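Local coordinates for trans-4-hydroxy-L-proline dehydratase (Clostridioides difficile 70-100-2010, PDB 6VXC), which uses a glycyl radical to dehydrate trans-4-hydroxy-L-proline to (S)-1-pyrroline-5-carboxylate in the anaerobic breakdown of hydroxyproline, at residues Lys31-Ser36 / Met390-Pro395; Gly91-Ser96 / Gly289-Leu294; Glu274-Ala279 / Asp325-Leu330; Ile382-Met387 / Cys414-Lys419; Asp788-Asn791 / Leu797-Glu800. All coordinates share one frame; numbering follows the deposited sequence.

Interaction 1. Residues Lys31-Ser36 / Met390-Pro395; sequences KLREES and MKLIQP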
# COMPACT_ATOMS: atom_id res chain seq x y z
N LYS A 31 -23.23 -7.74 -14.86
CA LYS A 31 -24.06 -6.63 -14.40
C LYS A 31 -23.42 -5.92 -13.20
O LYS A 31 -23.41 -4.69 -13.14
CB LYS A 31 -25.45 -7.17 -14.03
CG LYS A 31 -26.37 -6.17 -13.33
CD LYS A 31 -27.80 -6.71 -13.13
CE LYS A 31 -27.85 -7.93 -12.22
NZ LYS A 31 -29.25 -8.42 -11.98
N LEU A 32 -22.93 -6.69 -12.23
CA LEU A 32 -22.27 -6.09 -11.08
C LEU A 32 -21.03 -5.32 -11.50
O LEU A 32 -20.77 -4.23 -10.97
CB LEU A 32 -21.93 -7.17 -10.04
CG LEU A 32 -23.10 -7.77 -9.24
CD1 LEU A 32 -22.69 -9.04 -8.50
CD2 LEU A 32 -23.69 -6.75 -8.27
N ARG A 33 -20.27 -5.84 -12.47
CA ARG A 33 -19.07 -5.12 -12.91
C ARG A 33 -19.44 -3.81 -13.59
O ARG A 33 -18.77 -2.79 -13.37
CB ARG A 33 -18.24 -6.00 -13.85
CG ARG A 33 -16.90 -5.37 -14.25
CD ARG A 33 -16.21 -6.13 -15.37
NE ARG A 33 -14.84 -5.65 -15.58
CZ ARG A 33 -14.52 -4.59 -16.32
NH1 ARG A 33 -15.47 -3.88 -16.92
NH2 ARG A 33 -13.24 -4.23 -16.45
N GLU A 34 -20.48 -3.82 -14.43
CA GLU A 34 -20.86 -2.61 -15.14
C GLU A 34 -21.35 -1.53 -14.17
O GLU A 34 -21.09 -0.34 -14.37
CB GLU A 34 -21.91 -2.94 -16.20
CG GLU A 34 -22.29 -1.81 -17.15
CD GLU A 34 -21.21 -1.47 -18.19
OE1 GLU A 34 -20.21 -2.21 -18.34
OE2 GLU A 34 -21.36 -0.44 -18.87
N GLU A 35 -22.08 -1.91 -13.12
CA GLU A 35 -22.43 -0.95 -12.08
C GLU A 35 -21.17 -0.35 -11.45
O GLU A 35 -21.09 0.86 -11.22
CB GLU A 35 -23.28 -1.62 -11.01
CG GLU A 35 -23.74 -0.65 -9.93
CD GLU A 35 -24.57 -1.33 -8.85
OE1 GLU A 35 -24.18 -2.42 -8.39
OE2 GLU A 35 -25.64 -0.79 -8.50
N SER A 36 -20.19 -1.20 -11.16
CA SER A 36 -18.98 -0.78 -10.48
C SER A 36 -18.18 0.23 -11.31
O SER A 36 -17.76 1.28 -10.80
CB SER A 36 -18.13 -2.01 -10.15
OG SER A 36 -16.98 -1.67 -9.42
N MET A 390 -12.05 -10.33 -14.96
CA MET A 390 -12.63 -9.09 -14.46
C MET A 390 -11.85 -7.84 -14.88
O MET A 390 -12.45 -6.78 -15.09
CB MET A 390 -12.74 -9.14 -12.93
CG MET A 390 -13.68 -10.25 -12.42
SD MET A 390 -15.32 -10.26 -13.18
CE MET A 390 -16.11 -8.92 -12.32
N LYS A 391 -10.54 -7.94 -15.01
CA LYS A 391 -9.67 -6.83 -15.39
C LYS A 391 -10.02 -5.55 -14.61
O LYS A 391 -10.28 -4.49 -15.17
CB LYS A 391 -9.72 -6.59 -16.90
CG LYS A 391 -8.55 -5.74 -17.43
CD LYS A 391 -8.60 -5.50 -18.95
CE LYS A 391 -7.46 -4.59 -19.38
NZ LYS A 391 -7.28 -4.47 -20.87
N LEU A 392 -9.99 -5.67 -13.27
CA LEU A 392 -10.25 -4.56 -12.36
C LEU A 392 -8.97 -4.20 -11.61
O LEU A 392 -8.21 -5.08 -11.20
CB LEU A 392 -11.35 -4.92 -11.35
CG LEU A 392 -12.74 -5.23 -11.94
CD1 LEU A 392 -13.66 -5.78 -10.85
CD2 LEU A 392 -13.36 -4.02 -12.66
N ILE A 393 -8.73 -2.90 -11.43
CA ILE A 393 -7.50 -2.47 -10.77
C ILE A 393 -7.55 -2.60 -9.26
O ILE A 393 -6.51 -2.51 -8.60
CB ILE A 393 -7.10 -1.03 -11.16
CG1 ILE A 393 -8.19 -0.02 -10.81
CG2 ILE A 393 -6.72 -0.96 -12.63
CD1 ILE A 393 -7.80 1.41 -11.17
N GLN A 394 -8.73 -2.85 -8.70
CA GLN A 394 -8.87 -3.31 -7.32
C GLN A 394 -9.65 -4.61 -7.35
O GLN A 394 -10.60 -4.71 -8.10
CB GLN A 394 -9.61 -2.30 -6.45
CG GLN A 394 -8.97 -0.93 -6.30
CD GLN A 394 -9.41 -0.26 -5.00
OE1 GLN A 394 -8.80 -0.48 -3.95
NE2 GLN A 394 -10.45 0.55 -5.06
N PRO A 395 -9.25 -5.61 -6.57
CA PRO A 395 -8.07 -5.64 -5.70
C PRO A 395 -6.79 -5.74 -6.53
O PRO A 395 -6.83 -5.89 -7.76
CB PRO A 395 -8.27 -6.92 -4.89
CG PRO A 395 -9.00 -7.83 -5.85
CD PRO A 395 -9.93 -6.92 -6.61

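Interaction 2. Residues Gly91-Ser96 / Gly289-Leu294; sequences GEKGDS and GVTTEL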
# COMPACT_ATOMS: atom_id res chain seq x y z
N GLY A 91 -22.32 -5.43 1.48
CA GLY A 91 -21.55 -4.52 2.31
C GLY A 91 -20.85 -3.44 1.49
O GLY A 91 -20.12 -3.75 0.54
N GLU A 92 -21.08 -2.18 1.84
CA GLU A 92 -20.43 -1.03 1.22
C GLU A 92 -19.89 -0.12 2.32
O GLU A 92 -20.53 0.02 3.37
CB GLU A 92 -21.41 -0.24 0.32
CG GLU A 92 -21.91 -0.95 -0.95
CD GLU A 92 -20.87 -0.98 -2.08
OE1 GLU A 92 -19.94 -0.14 -2.07
OE2 GLU A 92 -21.00 -1.84 -2.99
N LYS A 93 -18.71 0.47 2.10
CA LYS A 93 -18.19 1.42 3.08
C LYS A 93 -19.09 2.65 3.18
O LYS A 93 -19.43 3.08 4.28
CB LYS A 93 -16.76 1.84 2.71
CG LYS A 93 -15.70 0.76 2.91
CD LYS A 93 -14.32 1.23 2.43
CE LYS A 93 -13.76 2.35 3.32
NZ LYS A 93 -12.56 3.01 2.73
N GLY A 94 -19.48 3.22 2.04
CA GLY A 94 -20.27 4.43 1.99
C GLY A 94 -21.73 4.17 1.65
O GLY A 94 -22.23 3.05 1.77
N ASP A 95 -22.40 5.21 1.14
CA ASP A 95 -23.82 5.10 0.84
C ASP A 95 -24.07 4.28 -0.42
O ASP A 95 -25.14 3.69 -0.57
CB ASP A 95 -24.45 6.49 0.67
CG ASP A 95 -23.92 7.23 -0.57
OD1 ASP A 95 -22.70 7.18 -0.84
OD2 ASP A 95 -24.72 7.86 -1.29
N SER A 96 -23.12 4.26 -1.34
CA SER A 96 -23.29 3.59 -2.62
C SER A 96 -21.91 3.29 -3.18
O SER A 96 -20.90 3.72 -2.61
CB SER A 96 -24.11 4.44 -3.60
OG SER A 96 -23.43 5.64 -3.90
N GLY A 289 -15.73 -3.40 8.21
CA GLY A 289 -15.54 -2.99 9.58
C GLY A 289 -14.25 -2.24 9.83
O GLY A 289 -14.28 -1.12 10.34
N VAL A 290 -13.10 -2.84 9.48
CA VAL A 290 -11.83 -2.22 9.87
C VAL A 290 -11.57 -0.96 9.05
O VAL A 290 -10.91 -0.03 9.53
CB VAL A 290 -10.66 -3.21 9.78
CG1 VAL A 290 -10.87 -4.36 10.78
CG2 VAL A 290 -10.46 -3.72 8.32
N THR A 291 -12.09 -0.89 7.83
CA THR A 291 -11.86 0.31 7.03
C THR A 291 -12.88 1.40 7.30
O THR A 291 -12.73 2.51 6.78
CB THR A 291 -11.82 -0.02 5.52
OG1 THR A 291 -13.09 -0.53 5.10
CG2 THR A 291 -10.72 -1.03 5.23
N THR A 292 -13.94 1.14 8.07
CA THR A 292 -14.76 2.23 8.57
C THR A 292 -14.47 2.56 10.02
O THR A 292 -14.82 3.66 10.46
CB THR A 292 -16.26 1.95 8.37
OG1 THR A 292 -16.63 0.71 8.97
CG2 THR A 292 -16.64 1.96 6.88
N GLU A 293 -13.85 1.66 10.78
CA GLU A 293 -13.30 2.01 12.09
C GLU A 293 -12.31 3.17 11.97
O GLU A 293 -12.38 4.15 12.71
CB GLU A 293 -12.64 0.77 12.71
CG GLU A 293 -11.84 1.04 13.97
CD GLU A 293 -11.34 -0.24 14.70
OE1 GLU A 293 -10.63 -1.07 14.09
OE2 GLU A 293 -11.66 -0.40 15.91
N LEU A 294 -11.38 3.07 11.01
CA LEU A 294 -10.38 4.11 10.75
C LEU A 294 -10.06 4.10 9.27
O LEU A 294 -10.22 3.09 8.59
CB LEU A 294 -9.11 3.88 11.56
CG LEU A 294 -9.18 4.13 13.07
CD1 LEU A 294 -8.00 3.47 13.76
CD2 LEU A 294 -9.28 5.62 13.38
O HOH W 1 -10.84 3.79 4.90

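Interaction 3. Residues Glu274-Ala279 / Asp325-Leu330; sequences ETYHQA and DRAQEL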
# COMPACT_ATOMS: atom_id res chain seq x y z
N GLU A 274 -19.21 -21.44 7.99
CA GLU A 274 -19.32 -22.88 7.76
C GLU A 274 -19.16 -23.28 6.30
O GLU A 274 -18.87 -24.44 6.03
CB GLU A 274 -20.69 -23.38 8.25
CG GLU A 274 -20.97 -23.12 9.72
CD GLU A 274 -20.11 -23.95 10.66
OE1 GLU A 274 -19.52 -24.95 10.19
OE2 GLU A 274 -20.02 -23.60 11.86
N THR A 275 -19.34 -22.35 5.37
CA THR A 275 -19.27 -22.63 3.94
C THR A 275 -18.34 -21.62 3.27
O THR A 275 -18.03 -20.57 3.82
CB THR A 275 -20.66 -22.56 3.30
OG1 THR A 275 -21.10 -21.20 3.28
CG2 THR A 275 -21.69 -23.41 4.10
N TYR A 276 -17.91 -21.97 2.05
CA TYR A 276 -17.08 -21.10 1.23
C TYR A 276 -17.75 -19.74 1.02
O TYR A 276 -17.10 -18.69 1.12
CB TYR A 276 -16.82 -21.80 -0.10
CG TYR A 276 -16.07 -21.09 -1.21
CD1 TYR A 276 -16.72 -20.20 -2.05
CD2 TYR A 276 -14.74 -21.40 -1.49
CE1 TYR A 276 -16.07 -19.60 -3.09
CE2 TYR A 276 -14.07 -20.81 -2.53
CZ TYR A 276 -14.75 -19.91 -3.34
OH TYR A 276 -14.13 -19.30 -4.39
N HIS A 277 -19.04 -19.75 0.70
CA HIS A 277 -19.81 -18.52 0.58
C HIS A 277 -19.75 -17.72 1.89
O HIS A 277 -19.50 -16.51 1.87
CB HIS A 277 -21.26 -18.89 0.26
CG HIS A 277 -22.12 -17.74 -0.17
ND1 HIS A 277 -21.97 -16.47 0.33
CD2 HIS A 277 -23.18 -17.70 -1.00
CE1 HIS A 277 -22.88 -15.68 -0.21
NE2 HIS A 277 -23.64 -16.41 -1.01
N GLN A 278 -19.97 -18.38 3.02
CA GLN A 278 -19.94 -17.67 4.30
C GLN A 278 -18.55 -17.16 4.63
O GLN A 278 -18.42 -16.11 5.26
CB GLN A 278 -20.44 -18.58 5.43
CG GLN A 278 -21.92 -18.82 5.37
CD GLN A 278 -22.38 -20.00 6.19
OE1 GLN A 278 -21.65 -20.51 7.05
NE2 GLN A 278 -23.59 -20.44 5.95
N ALA A 279 -17.51 -17.90 4.23
CA ALA A 279 -16.14 -17.45 4.47
C ALA A 279 -15.85 -16.14 3.74
O ALA A 279 -15.20 -15.25 4.29
CB ALA A 279 -15.15 -18.53 4.06
N ASP A 325 -17.79 -23.26 -10.87
CA ASP A 325 -18.44 -22.07 -11.42
C ASP A 325 -18.97 -21.16 -10.33
O ASP A 325 -18.83 -19.93 -10.41
CB ASP A 325 -19.56 -22.48 -12.36
CG ASP A 325 -19.06 -22.89 -13.74
OD1 ASP A 325 -17.87 -22.68 -14.05
OD2 ASP A 325 -19.88 -23.41 -14.51
N ARG A 326 -19.64 -21.73 -9.32
CA ARG A 326 -20.20 -20.90 -8.26
C ARG A 326 -19.08 -20.32 -7.39
O ARG A 326 -19.17 -19.17 -6.96
CB ARG A 326 -21.19 -21.70 -7.40
CG ARG A 326 -21.80 -20.93 -6.20
CD ARG A 326 -22.70 -19.77 -6.65
NE ARG A 326 -23.76 -19.48 -5.68
CZ ARG A 326 -24.88 -18.82 -5.97
NH1 ARG A 326 -25.13 -18.48 -7.22
NH2 ARG A 326 -25.78 -18.60 -5.03
N ALA A 327 -18.03 -21.10 -7.15
CA ALA A 327 -16.85 -20.58 -6.45
C ALA A 327 -16.22 -19.42 -7.21
O ALA A 327 -15.78 -18.44 -6.60
CB ALA A 327 -15.82 -21.68 -6.22
N GLN A 328 -16.13 -19.53 -8.54
CA GLN A 328 -15.62 -18.42 -9.32
C GLN A 328 -16.58 -17.24 -9.30
O GLN A 328 -16.15 -16.09 -9.19
CB GLN A 328 -15.36 -18.85 -10.77
CG GLN A 328 -14.86 -17.71 -11.63
CD GLN A 328 -14.34 -18.17 -12.99
OE1 GLN A 328 -14.20 -19.38 -13.25
NE2 GLN A 328 -14.02 -17.22 -13.85
N GLU A 329 -17.88 -17.52 -9.40
CA GLU A 329 -18.88 -16.46 -9.39
C GLU A 329 -18.81 -15.66 -8.09
O GLU A 329 -18.90 -14.42 -8.10
CB GLU A 329 -20.29 -17.05 -9.59
CG GLU A 329 -21.41 -16.00 -9.58
CD GLU A 329 -22.81 -16.60 -9.77
OE1 GLU A 329 -23.68 -15.93 -10.35
OE2 GLU A 329 -23.05 -17.73 -9.32
N LEU A 330 -18.63 -16.34 -6.96
CA LEU A 330 -18.55 -15.64 -5.68
C LEU A 330 -17.30 -14.76 -5.62
O LEU A 330 -17.35 -13.66 -5.08
CB LEU A 330 -18.58 -16.65 -4.53
CG LEU A 330 -19.96 -17.25 -4.28
CD1 LEU A 330 -19.89 -18.50 -3.42
CD2 LEU A 330 -20.88 -16.22 -3.65

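Interaction 4. Residues Ile382-Met387 / Cys414-Lys419; sequences IILDVM and CEISRK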
# COMPACT_ATOMS: atom_id res chain seq x y z
N ILE A 382 -8.63 -20.66 -9.79
CA ILE A 382 -9.86 -19.88 -9.90
C ILE A 382 -9.56 -18.39 -9.77
O ILE A 382 -10.08 -17.57 -10.54
CB ILE A 382 -10.90 -20.36 -8.86
CG1 ILE A 382 -11.27 -21.84 -9.08
CG2 ILE A 382 -12.16 -19.55 -8.97
CD1 ILE A 382 -12.16 -22.42 -7.96
N ILE A 383 -8.72 -18.00 -8.80
CA ILE A 383 -8.39 -16.58 -8.63
C ILE A 383 -7.72 -16.02 -9.89
O ILE A 383 -8.05 -14.92 -10.34
CB ILE A 383 -7.50 -16.39 -7.39
CG1 ILE A 383 -8.32 -16.68 -6.12
CG2 ILE A 383 -6.86 -14.98 -7.38
CD1 ILE A 383 -7.50 -16.83 -4.84
N LEU A 384 -6.79 -16.77 -10.48
CA LEU A 384 -6.19 -16.31 -11.73
C LEU A 384 -7.24 -16.14 -12.83
O LEU A 384 -7.21 -15.14 -13.56
CB LEU A 384 -5.09 -17.28 -12.18
CG LEU A 384 -3.80 -17.34 -11.35
CD1 LEU A 384 -2.73 -18.12 -12.11
CD2 LEU A 384 -3.29 -15.94 -11.00
N ASP A 385 -8.20 -17.06 -12.92
CA ASP A 385 -9.27 -16.90 -13.89
C ASP A 385 -10.11 -15.65 -13.62
O ASP A 385 -10.50 -14.95 -14.56
CB ASP A 385 -10.18 -18.14 -13.92
CG ASP A 385 -9.53 -19.34 -14.59
OD1 ASP A 385 -8.56 -19.17 -15.35
OD2 ASP A 385 -10.00 -20.47 -14.34
N VAL A 386 -10.46 -15.38 -12.35
CA VAL A 386 -11.32 -14.22 -12.13
C VAL A 386 -10.55 -12.91 -12.33
O VAL A 386 -11.10 -11.94 -12.87
CB VAL A 386 -12.05 -14.25 -10.76
CG1 VAL A 386 -11.95 -15.59 -10.04
CG2 VAL A 386 -11.70 -13.06 -9.87
N MET A 387 -9.27 -12.85 -11.93
CA MET A 387 -8.57 -11.58 -12.15
C MET A 387 -8.39 -11.32 -13.64
O MET A 387 -8.55 -10.18 -14.10
CB MET A 387 -7.22 -11.56 -11.41
CG MET A 387 -6.13 -12.43 -11.99
SD MET A 387 -4.49 -12.15 -11.25
CE MET A 387 -4.13 -10.50 -11.87
N CYS A 414 2.17 -15.38 -16.08
CA CYS A 414 2.80 -14.62 -17.15
C CYS A 414 1.84 -14.37 -18.31
O CYS A 414 1.90 -13.30 -18.93
CB CYS A 414 4.06 -15.33 -17.65
SG CYS A 414 5.40 -15.36 -16.46
N GLU A 415 0.96 -15.33 -18.62
CA GLU A 415 -0.05 -15.09 -19.65
C GLU A 415 -0.86 -13.84 -19.35
O GLU A 415 -1.14 -13.04 -20.25
CB GLU A 415 -1.02 -16.26 -19.76
CG GLU A 415 -0.57 -17.43 -20.55
CD GLU A 415 -1.70 -18.46 -20.63
OE1 GLU A 415 -2.87 -18.04 -20.76
OE2 GLU A 415 -1.39 -19.67 -20.53
N ILE A 416 -1.27 -13.68 -18.09
CA ILE A 416 -2.08 -12.53 -17.74
C ILE A 416 -1.24 -11.25 -17.78
O ILE A 416 -1.66 -10.24 -18.34
CB ILE A 416 -2.74 -12.75 -16.37
CG1 ILE A 416 -3.62 -14.02 -16.40
CG2 ILE A 416 -3.58 -11.56 -15.99
CD1 ILE A 416 -3.99 -14.57 -15.00
N SER A 417 -0.03 -11.30 -17.22
CA SER A 417 0.84 -10.12 -17.21
C SER A 417 1.11 -9.64 -18.64
O SER A 417 1.06 -8.43 -18.92
CB SER A 417 2.15 -10.46 -16.49
OG SER A 417 3.10 -9.39 -16.51
N ARG A 418 1.31 -10.58 -19.56
CA ARG A 418 1.62 -10.22 -20.93
C ARG A 418 0.47 -9.47 -21.59
O ARG A 418 0.70 -8.74 -22.56
CB ARG A 418 1.95 -11.49 -21.71
CG ARG A 418 2.11 -11.31 -23.20
CD ARG A 418 2.58 -12.60 -23.88
NE ARG A 418 1.57 -13.65 -23.92
CZ ARG A 418 1.72 -14.78 -24.61
NH1 ARG A 418 0.77 -15.70 -24.61
NH2 ARG A 418 2.83 -14.99 -25.29
N LYS A 419 -0.74 -9.57 -21.06
CA LYS A 419 -1.84 -8.80 -21.65
C LYS A 419 -1.70 -7.30 -21.40
O LYS A 419 -2.45 -6.52 -21.99
CB LYS A 419 -3.17 -9.33 -21.12
CG LYS A 419 -3.41 -10.80 -21.47
CD LYS A 419 -4.77 -11.27 -21.03
CE LYS A 419 -4.95 -12.75 -21.34
NZ LYS A 419 -6.32 -13.23 -21.03

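Interaction 5. Residues Asp788-Asn791 / Leu797-Glu800; sequences DHFN and LQDE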
# COMPACT_ATOMS: atom_id res chain seq x y z
N ASP A 788 -3.26 1.24 -12.84
CA ASP A 788 -4.22 2.33 -12.84
C ASP A 788 -4.55 2.72 -14.27
O ASP A 788 -3.80 2.42 -15.19
CB ASP A 788 -3.68 3.55 -12.06
CG ASP A 788 -4.78 4.40 -11.43
OD1 ASP A 788 -5.95 4.31 -11.88
OD2 ASP A 788 -4.47 5.16 -10.48
N HIS A 789 -5.67 3.40 -14.45
CA HIS A 789 -5.98 3.97 -15.76
C HIS A 789 -4.96 5.04 -16.12
O HIS A 789 -4.62 5.89 -15.30
CB HIS A 789 -7.39 4.56 -15.77
CG HIS A 789 -8.47 3.52 -15.83
ND1 HIS A 789 -9.03 2.97 -14.70
CD2 HIS A 789 -9.06 2.92 -16.89
CE1 HIS A 789 -9.93 2.07 -15.06
NE2 HIS A 789 -9.97 2.03 -16.38
N PHE A 790 -4.44 4.94 -17.35
CA PHE A 790 -3.50 5.92 -17.87
C PHE A 790 -4.04 7.34 -17.76
O PHE A 790 -3.30 8.26 -17.41
CB PHE A 790 -3.17 5.54 -19.33
CG PHE A 790 -2.13 6.41 -19.98
CD1 PHE A 790 -0.79 6.28 -19.65
CD2 PHE A 790 -2.48 7.30 -20.99
CE1 PHE A 790 0.17 7.07 -20.27
CE2 PHE A 790 -1.53 8.09 -21.62
CZ PHE A 790 -0.21 7.98 -21.26
N ASN A 791 -5.34 7.52 -17.99
CA ASN A 791 -5.98 8.83 -17.91
C ASN A 791 -6.05 9.38 -16.48
O ASN A 791 -6.37 10.56 -16.32
CB ASN A 791 -7.40 8.79 -18.49
CG ASN A 791 -7.43 8.69 -20.01
OD1 ASN A 791 -6.42 8.90 -20.68
ND2 ASN A 791 -8.62 8.43 -20.56
N LEU A 797 3.74 11.91 -14.83
CA LEU A 797 3.79 10.49 -14.53
C LEU A 797 3.61 9.65 -15.79
O LEU A 797 4.32 8.66 -15.99
CB LEU A 797 2.71 10.14 -13.50
CG LEU A 797 2.56 8.67 -13.08
CD1 LEU A 797 3.91 8.04 -12.70
CD2 LEU A 797 1.57 8.58 -11.93
N GLN A 798 2.69 10.04 -16.66
CA GLN A 798 2.56 9.38 -17.95
C GLN A 798 3.89 9.34 -18.69
O GLN A 798 4.30 8.29 -19.20
CB GLN A 798 1.51 10.09 -18.81
CG GLN A 798 0.09 9.96 -18.31
CD GLN A 798 -0.87 10.73 -19.20
OE1 GLN A 798 -0.44 11.54 -20.02
NE2 GLN A 798 -2.17 10.46 -19.07
N ASP A 799 4.57 10.49 -18.76
CA ASP A 799 5.85 10.55 -19.45
C ASP A 799 6.93 9.74 -18.74
O ASP A 799 7.86 9.26 -19.39
CB ASP A 799 6.29 12.01 -19.62
CG ASP A 799 5.45 12.77 -20.65
OD1 ASP A 799 4.67 12.12 -21.38
OD2 ASP A 799 5.58 14.00 -20.74
N GLU A 800 6.86 9.62 -17.42
CA GLU A 800 7.81 8.77 -16.72
C GLU A 800 7.66 7.32 -17.19
O GLU A 800 8.63 6.68 -17.59
CB GLU A 800 7.60 8.90 -15.20
CG GLU A 800 8.66 8.22 -14.31
CD GLU A 800 8.39 6.72 -14.07
OE1 GLU A 800 9.19 5.88 -14.54
OE2 GLU A 800 7.39 6.38 -13.42
O HOH W 2 -4.57 10.74 -20.98

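Interaction 1. Residues Lys31-Ser36 / Met390-Pro395
Arg-33 reaches from the N-terminal helix 27-38 to the far end of helix 378-390, and its side chain passes those of Met-390 and Leu-392 in the opposite direction. At its base, Arg-33 CB lies 3.9 Å from Met-390 CE, a methyl brought over by bends at chi2 and chi3. Arg-33 CG is set anti to the backbone N (chi1 -174°), and from there the chain stays extended to NE. Arg-33 CG touches both Met-390 CE and Leu-392 CD2, each 4.1 Å away, and CD passes along Met-390 CE. The polar end starts at Arg-33 NE, which donates to Met-390 O at 2.7 Å. Here the chain leaves helix 378-390: Lys-391 has positive phi, and the loop then turns toward strand 396-401. The arginine thus binds carbonyls at the carboxyl end of the helix that links parallel strands 362-366 and 396-401 in a beta-alpha-beta crossover. Arg-33 NH2 adds a second bond to the same Met-390 O at 3.0 Å, making the grip side-on; both nitrogens lie in the plane of that carbonyl. Arg-33 NH2 also donates to Lys-391 O at 3.2 Å, though from well above the carbonyl plane. Both oxygens lie near the guanidinium plane, while Leu-392 CD2 rests over one face, 3.7 Å from Arg-33 NE. Glu-332 and Val-336 of helix 324-339 pack against Met-390.

Interaction 2. Residues Gly91-Ser96 / Gly289-Leu294
Lys-93 leaves its loop with CG anti to the carbonyl carbon (chi1 -71°), and a bend at chi3 (68°) then carries its aliphatic chain past Thr-291, the two side chains crossing at about a right angle. Thr-291 holds OG1 between its backbone N and carbonyl carbon, where the hydroxyl bonds back to His-287 O one turn earlier. The lysine therefore meets an oxygen already engaged: Lys-93 CD lies 3.4 Å from Thr-291 OG1 with CG and CE close by, a packing contact and no bond. Thr-292 repeats the same torsion, with its OG1 on Ile-288 O, and turns its methyl to the loop; Thr-292 CG2 comes to 4.0 Å from Lys-93 O and 4.2 Å from Lys-93 CB. The ammonium group passes beyond both threonines to a water, with Lys-93 NZ 2.9 Å from the water oxygen. That water lies 3.0 Å from Thr-291 O, one of several acceptors it can reach, and Tyr-103 OH also bonds Thr-291 O. Gly-289 O takes both Thr-292 N, in the 3-10 manner, and Glu-293 N, in the alpha manner, before Leu-294 leaves the helix. All three touching residues are buried. The element formed is a buried loop packed on the carboxyl end of helix 276-293, with threonine hydroxyls bonded to the main chain of the preceding turn and a water bridging Lys-93 NZ to Thr-291 O.

Interaction 3. Residues Glu274-Ala279 / Asp325-Leu330
Leu-330 stands one methyl over the very middle of the His-277 imidazole: CD2 is 3.8 Å from the ring centroid and only 9° off its normal, a CH-pi contact with almost no offset. Its other methyl, Leu-330 CD1, meets the Tyr-276 ring at the edge, 3.8 Å from Tyr-276 CD1. The leucine thus touches two neighbouring rings on the first turn of helix 276-293, one at its face and one at its edge. Tyr-276 CG lies anti to the backbone N (chi1 175°), which sends the ring across to helix 324-339. There Tyr-276 OH donates to Ala-327 O at 2.9 Å, coming from above the carbonyl plane, while Tyr-276 CZ touches Ala-327 CB at 3.5 Å. The turn carrying the rings starts with a capping box: Gln-278 N donates to Thr-275 OG1 at 3.0 Å, and Thr-275 N returns a weak bond to Gln-278 OE1. Chemically, one hydroxyl bond to a main-chain carbonyl adds direction to a joint otherwise made by apolar side-chain packing, and the leucine methyl uses the imidazole face without drawing on either ring nitrogen.

Interaction 4. Residues Ile382-Met387 / Cys414-Lys419
Met-387 N donates to Ile-383 O at 2.9 Å, an ordinary helical bond, and it is this turn of helix 378-390 that Ile-416 presses on. The touching is done by one methyl: Ile-416 CD1 lies 3.6 Å from Leu-384 O, 4.1 Å from Leu-384 CB and 4.3 Å from Met-387 CG. Ile-416 reaches there with CG1 anti to its carbonyl carbon (chi1 -59°) and CD1 extended beyond. Met-387 CG sits between the backbone N and the carbonyl carbon (chi1 73°), a rare choice within a helix, which brings the base of its side chain to the isoleucine. Leu-384 and Met-387 also lean on Val-399 and Ser-397 of strand 396-401; the helices before and after this strand in the chain, each a crossover connection, are the ones meeting here. Asp-385 pairs with Arg-412 and Lys-419 with Asp-388. The chemistry is thus divided: dispersion around a single buried methyl at the centre, with salt bridges beside it linking the same two parts of the chain.

Interaction 5. Residues Asp788-Asn791 / Leu797-Glu800
Phe-790 and Gln-798 close the turn just after the glycyl radical hairpin, in the C-terminal glycine radical domain: strands 780-782 and 787-789 flank the loop that carries Gly-785, and the chain then runs through a short 3-10 segment into helix 795-803. The modified radical itself is not present in this model. Phe-790 turns CG anti to its backbone N (chi1 -176°), and the ring lies flat under the glutamine, whose chain crosses it at about a right angle. The planes of ring and amide are 3° apart, a true stack. Gln-798 CG rests over the same face in a CH-pi contact, 3.8 Å from the Phe-790 ring centroid, with Gln-798 CB 3.6 Å from Phe-790 CE1. Further out, Gln-798 CD is 3.5 Å from Phe-790 CZ, and NE2 lies over the rim near CE2. Helix 763-771 packs on the ring through Leu-766 and Ala-769, and its Gln-770 NE2 bonds Gln-798 OE1, which fixes the rotation of the amide. Asn-791 ND2 is held by Pro-773 O. Both hydrogens of the amide nitrogen are used. One goes to Phe-790 O, with Gln-798 NE2 3.0 Å from that oxygen and a nearly straight bond of 167°, though from above the carbonyl plane; the other goes to a water 3.1 Å from Gln-798 NE2, which in turn donates to Asn-791 OD1 at 2.6 Å.

From the N terminus, interaction 1 opens first on helix 27-38 and closes only at 390-395, so interactions 2 and 3 both fall within its long loop. Those two cross: interaction 2 closes at 289-294, after interaction 3 has opened at the other end of the same helix, 276-293. Interaction 4 opens at 382-387, before interaction 1 closes, so this pair crosses too: interaction 1 ties the N-terminal helix to the end of helix 378-390, and interaction 4 ties that helix to 407-418. Helix 324-339 joins interactions 3 and 4, Gln-328 packing on Ile-382 and Val-386. Interaction 5 follows in series, yet Ile-393 of interaction 1 touches Asp-788 and His-789, joining the glycine radical domain to the main body.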